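Local coordinates for protein AmbC (Sorangium cellulosum, PDB 5O15) that probably dehydrates a polyketide intermediate and then closes it into an oxygen heterocycle, as the bifunctional dehydratase-cyclase domain of ambruticin biosynthesis, at residues 23-28 with 34-39; 183-188 with 222-227. All coordinates share one frame; numbering follows the deposited sequence.

Interaction 1. Residues 23-28 with 34-39; sequences SAAVRL and YVLSGR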
loop_
_atom_site.group_PDB
_atom_site.type_symbol
_atom_site.label_atom_id
_atom_site.label_comp_id
_atom_site.label_asym_id
_atom_site.label_seq_id
_atom_site.Cartn_x
_atom_site.Cartn_y
_atom_site.Cartn_z
ATOM N N SER A 23 9.890 -11.662 11.935
ATOM C CA SER A 23 10.420 -12.042 13.235
ATOM C C SER A 23 11.911 -12.315 13.208
ATOM O O SER A 23 12.520 -12.468 14.278
ATOM C CB SER A 23 9.719 -13.306 13.746
ATOM O OG SER A 23 9.977 -14.396 12.891
ATOM N N ALA A 24 12.520 -12.406 12.033
ATOM C CA ALA A 24 13.952 -12.606 11.934
ATOM C C ALA A 24 14.464 -11.760 10.788
ATOM O O ALA A 24 13.803 -11.636 9.745
ATOM C CB ALA A 24 14.287 -14.086 11.733
ATOM N N ALA A 25 15.618 -11.147 11.008
ATOM C CA ALA A 25 16.323 -10.394 9.961
ATOM C C ALA A 25 17.783 -10.831 9.956
ATOM O O ALA A 25 18.541 -10.383 10.813
ATOM C CB ALA A 25 16.183 -8.904 10.237
ATOM N N VAL A 26 18.139 -11.687 9.009
ATOM C CA VAL A 26 19.450 -12.327 9.008
ATOM C C VAL A 26 20.328 -11.650 7.977
ATOM O O VAL A 26 19.975 -11.583 6.791
ATOM C CB VAL A 26 19.318 -13.832 8.753
ATOM C CG1 VAL A 26 20.688 -14.499 8.642
ATOM C CG2 VAL A 26 18.539 -14.463 9.881
ATOM N N ARG A 27 21.479 -11.159 8.434
ATOM C CA ARG A 27 22.505 -10.690 7.525
ATOM C C ARG A 27 23.328 -11.891 7.102
ATOM O O ARG A 27 23.905 -12.594 7.941
ATOM C CB ARG A 27 23.407 -9.663 8.206
ATOM C CG ARG A 27 24.458 -9.085 7.261
ATOM C CD ARG A 27 25.104 -7.825 7.821
ATOM N NE ARG A 27 25.485 -7.995 9.221
ATOM C CZ ARG A 27 26.668 -8.425 9.648
ATOM N NH1 ARG A 27 27.634 -8.721 8.789
ATOM N NH2 ARG A 27 26.888 -8.538 10.951
ATOM N N LEU A 28 23.364 -12.141 5.802
ATOM C CA LEU A 28 24.024 -13.318 5.291
ATOM C C LEU A 28 25.521 -13.220 5.520
ATOM O O LEU A 28 26.142 -12.150 5.422
ATOM C CB LEU A 28 23.725 -13.510 3.787
ATOM C CG LEU A 28 22.218 -13.725 3.507
ATOM C CD1 LEU A 28 22.006 -13.778 1.999
ATOM C CD2 LEU A 28 21.734 -14.999 4.159
ATOM N N TYR A 34 20.558 -10.117 2.686
ATOM C CA TYR A 34 19.750 -10.298 3.883
ATOM C C TYR A 34 18.565 -11.185 3.555
ATOM O O TYR A 34 18.061 -11.182 2.432
ATOM C CB TYR A 34 19.176 -8.992 4.447
ATOM C CG TYR A 34 20.222 -8.025 4.938
ATOM C CD1 TYR A 34 20.978 -7.263 4.059
ATOM C CD2 TYR A 34 20.371 -7.789 6.292
ATOM C CE1 TYR A 34 21.907 -6.338 4.522
ATOM C CE2 TYR A 34 21.301 -6.862 6.767
ATOM C CZ TYR A 34 22.050 -6.133 5.887
ATOM O OH TYR A 34 22.949 -5.208 6.367
ATOM N N VAL A 35 18.071 -11.884 4.578
ATOM C CA VAL A 35 16.872 -12.715 4.488
ATOM C C VAL A 35 16.008 -12.423 5.705
ATOM O O VAL A 35 16.390 -12.738 6.838
ATOM C CB VAL A 35 17.196 -14.212 4.389
ATOM C CG1 VAL A 35 15.918 -15.019 4.289
ATOM C CG2 VAL A 35 18.068 -14.465 3.180
ATOM N N LEU A 36 14.836 -11.846 5.470
ATOM C CA LEU A 36 13.877 -11.540 6.516
ATOM C C LEU A 36 12.759 -12.565 6.448
ATOM O O LEU A 36 12.233 -12.840 5.372
ATOM C CB LEU A 36 13.282 -10.134 6.353
ATOM C CG LEU A 36 14.277 -8.990 6.444
ATOM C CD1 LEU A 36 14.979 -8.714 5.148
ATOM C CD2 LEU A 36 13.633 -7.722 6.917
ATOM N N SER A 37 12.395 -13.116 7.594
ATOM C CA SER A 37 11.387 -14.155 7.650
ATOM C C SER A 37 10.306 -13.769 8.645
ATOM O O SER A 37 10.577 -13.090 9.635
ATOM C CB SER A 37 12.009 -15.484 8.105
ATOM O OG SER A 37 13.010 -15.909 7.214
ATOM N N GLY A 38 9.100 -14.250 8.403
ATOM C CA GLY A 38 8.058 -14.040 9.378
ATOM C C GLY A 38 6.806 -14.796 9.022
ATOM O O GLY A 38 6.820 -15.740 8.229
ATOM N N ARG A 39 5.715 -14.382 9.657
ATOM C CA ARG A 39 4.457 -15.100 9.561
ATOM C C ARG A 39 3.333 -14.084 9.613
ATOM O O ARG A 39 3.366 -13.155 10.426
ATOM C CB ARG A 39 4.279 -16.031 10.763
ATOM C CG ARG A 39 3.105 -16.981 10.688
ATOM C CD ARG A 39 3.313 -18.108 11.696
ATOM N NE ARG A 39 2.147 -18.980 11.823
ATOM C CZ ARG A 39 1.098 -18.728 12.600
ATOM N NH1 ARG A 39 1.051 -17.617 13.327
ATOM N NH2 ARG A 39 0.085 -19.585 12.650
#
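V26 and V35 form a hydrogen-bonded pair in an antiparallel hairpin whose two strands, 24-27 and 34-39, run 4.7 Å apart with their directions at 166°. V35 N donates to V26 O at 2.9 Å, and V26 N returns the bond to V35 O. A24 and S37 make the next hydrogen-bonded pair, with S37 N reaching A24 O at 3.0 Å. Here the register slips into a classic beta bulge: S37 O accepts from both S23 N (2.8 Å) and A24 N (3.2 Å), so one carbonyl serves two successive amides.

The side chains alternate between two faces. A24, V26, V35 and S37 lie on one, where L28, at the end of its segment, brings CD2 against V35 CG2 in the V35 conformer described. On the other, A25 CB rests near L36 CG, and Y34 packs against R27. The arginine extends with CG anti to the backbone N (chi1 -177°), which carries its CG over one face of the tyrosine ring; CD follows to 3.7 Å from Y34 OH. The guanidinium turns away from a stacked pose, its plane 64° from the ring. Y34 and L36 also touch helix 61-75. Strand 24-27 is the outermost of its hotdog half within this chain, with 34-41 between it and 96-103.

The cross-strand grip is thus a matter of main-chain hydrogen bonds, supplemented by short CA-H...O contacts such as L36 CA to A24 O (3.2 Å). Side chains add apolar contact, with the aliphatic part of R27 rather than its charge covering the tyrosine.

Interaction 2. Residues 183-188 with 222-227; sequences AWRVGR and LRAELG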
loop_
_atom_site.group_PDB
_atom_site.type_symbol
_atom_site.label_atom_id
_atom_site.label_comp_id
_atom_site.label_asym_id
_atom_site.label_seq_id
_atom_site.Cartn_x
_atom_site.Cartn_y
_atom_site.Cartn_z
ATOM N N ALA A 183 -12.944 13.970 1.807
ATOM C CA ALA A 183 -12.054 14.218 0.680
ATOM C C ALA A 183 -12.609 15.366 -0.160
ATOM O O ALA A 183 -13.819 15.629 -0.183
ATOM C CB ALA A 183 -11.875 12.951 -0.164
ATOM N N TRP A 184 -11.722 16.013 -0.892
ATOM C CA TRP A 184 -12.018 17.133 -1.763
ATOM C C TRP A 184 -11.042 17.098 -2.925
ATOM O O TRP A 184 -10.008 16.422 -2.872
ATOM C CB TRP A 184 -11.808 18.463 -1.052
ATOM C CG TRP A 184 -12.579 18.651 0.209
ATOM C CD1 TRP A 184 -13.745 19.331 0.335
ATOM C CD2 TRP A 184 -12.243 18.176 1.525
ATOM N NE1 TRP A 184 -14.157 19.328 1.653
ATOM C CE2 TRP A 184 -13.258 18.608 2.395
ATOM C CE3 TRP A 184 -11.171 17.437 2.046
ATOM C CZ2 TRP A 184 -13.236 18.347 3.763
ATOM C CZ3 TRP A 184 -11.147 17.170 3.418
ATOM C CH2 TRP A 184 -12.184 17.630 4.259
ATOM N N ARG A 185 -11.320 17.875 -3.956
ATOM C CA ARG A 185 -10.416 17.987 -5.074
ATOM C C ARG A 185 -10.210 19.429 -5.487
ATOM O O ARG A 185 -11.127 20.249 -5.431
ATOM C CB ARG A 185 -10.873 17.147 -6.224
ATOM C CG ARG A 185 -12.042 17.604 -6.983
ATOM C CD ARG A 185 -12.375 16.513 -8.009
ATOM N NE ARG A 185 -11.178 16.162 -8.770
ATOM C CZ ARG A 185 -10.875 14.952 -9.241
ATOM N NH1 ARG A 185 -11.681 13.906 -9.050
ATOM N NH2 ARG A 185 -9.736 14.789 -9.906
ATOM N N VAL A 186 -8.971 19.724 -5.856
ATOM C CA VAL A 186 -8.607 20.951 -6.559
ATOM C C VAL A 186 -7.947 20.466 -7.838
ATOM O O VAL A 186 -6.780 20.036 -7.817
ATOM C CB VAL A 186 -7.657 21.849 -5.757
ATOM C CG1 VAL A 186 -7.431 23.161 -6.488
ATOM C CG2 VAL A 186 -8.189 22.109 -4.362
ATOM N N GLY A 187 -8.693 20.459 -8.937
ATOM C CA GLY A 187 -8.106 20.014 -10.191
ATOM C C GLY A 187 -7.656 18.566 -10.070
ATOM O O GLY A 187 -8.427 17.687 -9.667
ATOM N N ARG A 188 -6.382 18.298 -10.401
ATOM C CA ARG A 188 -5.802 16.956 -10.368
ATOM C C ARG A 188 -5.412 16.499 -8.978
ATOM O O ARG A 188 -4.925 15.375 -8.837
ATOM C CB ARG A 188 -4.530 16.893 -11.235
ATOM C CG ARG A 188 -4.736 17.245 -12.694
ATOM C CD ARG A 188 -3.480 17.004 -13.537
ATOM N NE ARG A 188 -2.359 17.860 -13.134
ATOM C CZ ARG A 188 -1.238 17.440 -12.547
ATOM N NH1 ARG A 188 -1.039 16.153 -12.293
ATOM N NH2 ARG A 188 -0.295 18.320 -12.232
ATOM N N LEU A 222 -9.855 6.420 -5.711
ATOM C CA LEU A 222 -10.878 5.675 -6.430
ATOM C C LEU A 222 -12.256 6.290 -6.241
ATOM O O LEU A 222 -13.050 6.334 -7.180
ATOM C CB LEU A 222 -10.870 4.219 -5.983
ATOM C CG LEU A 222 -9.643 3.409 -6.372
ATOM C CD1 LEU A 222 -9.682 2.015 -5.756
ATOM C CD2 LEU A 222 -9.478 3.333 -7.879
ATOM N N ARG A 223 -12.577 6.760 -5.038
ATOM C CA ARG A 223 -13.877 7.375 -4.849
ATOM C C ARG A 223 -14.007 8.648 -5.659
ATOM O O ARG A 223 -15.086 8.953 -6.174
ATOM C CB ARG A 223 -14.142 7.624 -3.367
ATOM C CG ARG A 223 -14.388 6.322 -2.616
ATOM C CD ARG A 223 -14.705 6.503 -1.152
ATOM N NE ARG A 223 -14.947 5.233 -0.512
ATOM C CZ ARG A 223 -16.043 4.494 -0.633
ATOM N NH1 ARG A 223 -17.117 4.934 -1.265
ATOM N NH2 ARG A 223 -16.065 3.288 -0.099
ATOM N N ALA A 224 -12.922 9.379 -5.821
ATOM C CA ALA A 224 -12.945 10.552 -6.677
ATOM C C ALA A 224 -13.071 10.165 -8.150
ATOM O O ALA A 224 -13.852 10.759 -8.888
ATOM C CB ALA A 224 -11.675 11.366 -6.416
ATOM N N GLU A 225 -12.342 9.150 -8.589
ATOM C CA GLU A 225 -12.306 8.783 -10.009
ATOM C C GLU A 225 -13.497 7.941 -10.476
ATOM O O GLU A 225 -13.851 8.008 -11.662
ATOM C CB GLU A 225 -11.022 8.027 -10.313
ATOM C CG GLU A 225 -9.823 8.924 -10.256
ATOM C CD GLU A 225 -9.645 9.706 -11.549
ATOM O OE1 GLU A 225 -9.861 9.114 -12.629
ATOM O OE2 GLU A 225 -9.310 10.908 -11.488
ATOM N N LEU A 226 -14.085 7.118 -9.604
ATOM C CA LEU A 226 -15.200 6.233 -9.944
ATOM C C LEU A 226 -16.534 6.814 -9.497
ATOM O O LEU A 226 -17.560 6.111 -9.506
ATOM C CB LEU A 226 -14.973 4.857 -9.309
ATOM C CG LEU A 226 -14.039 3.895 -10.061
ATOM C CD1 LEU A 226 -12.634 4.458 -10.310
ATOM C CD2 LEU A 226 -13.941 2.573 -9.321
ATOM N N GLY A 227 -16.550 8.081 -9.126
ATOM C CA GLY A 227 -17.667 8.716 -8.505
ATOM C C GLY A 227 -18.505 9.527 -9.468
ATOM O O GLY A 227 -18.612 9.227 -10.665
#
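R185 reaches from the end of strand 180-186 to A224 and E225 in the last turn of helix 211-225, and it alone carries the strand's side of this small contact. The van der Waals part is slight: NH1 of R185 lies 3.7 Å from the A224 methyl, CB, which sits oblique to the guanidinium plane, and the two segments bury just 97 Å² between them.

Opposite charges may add a weak attraction, since E225 OE2 lies at the edge of the guanidinium, near its plane, but 4.2 Å from R185 NH2, beyond salt-bridge distance.

Hydrogen bonding acts within the 183-188 segment and orients the arginine. Its NE (3.3 Å) and NH2 (3.2 Å) both donate to G187 O, a side-on grip by two nitrogens on one carbonyl oxygen lying 4° out of the guanidinium plane. The chain bends at chi3 (-51°), which brings the guanidinium edge-on to G187 O, and the paired hydrogen bonds restrict its rotation. NH1 then faces A224, whose O lies in the guanidinium plane 3.8 Å from R185 NH1.

Strand 189-195 follows the turn at G187, and its I190 touches both R185 and A224 and so fills in between strand and helix. Strand 158-160 flanks strand 180-186 on the other side, with E158 and R185 joined by a backbone hydrogen bond, while E225 packs on L270 of strand 269-277.

Interaction 1 closes before interaction 2 opens along the chain, and the two lie on opposite sides of the molecule's centre, their own centres 40 Å apart and their nearest atoms about 26 Å. One falls in the N-terminal and the other in the C-terminal part of the dehydratase sequence, consistent with the two halves of a double hotdog fold. The same run of antiparallel strands links them: 24-27, in interaction 1, is its outermost strand at one end, whereas 180-186, in interaction 2, is second from the other. Both are therefore surface contacts toward the two ends of the strand series, one in each half.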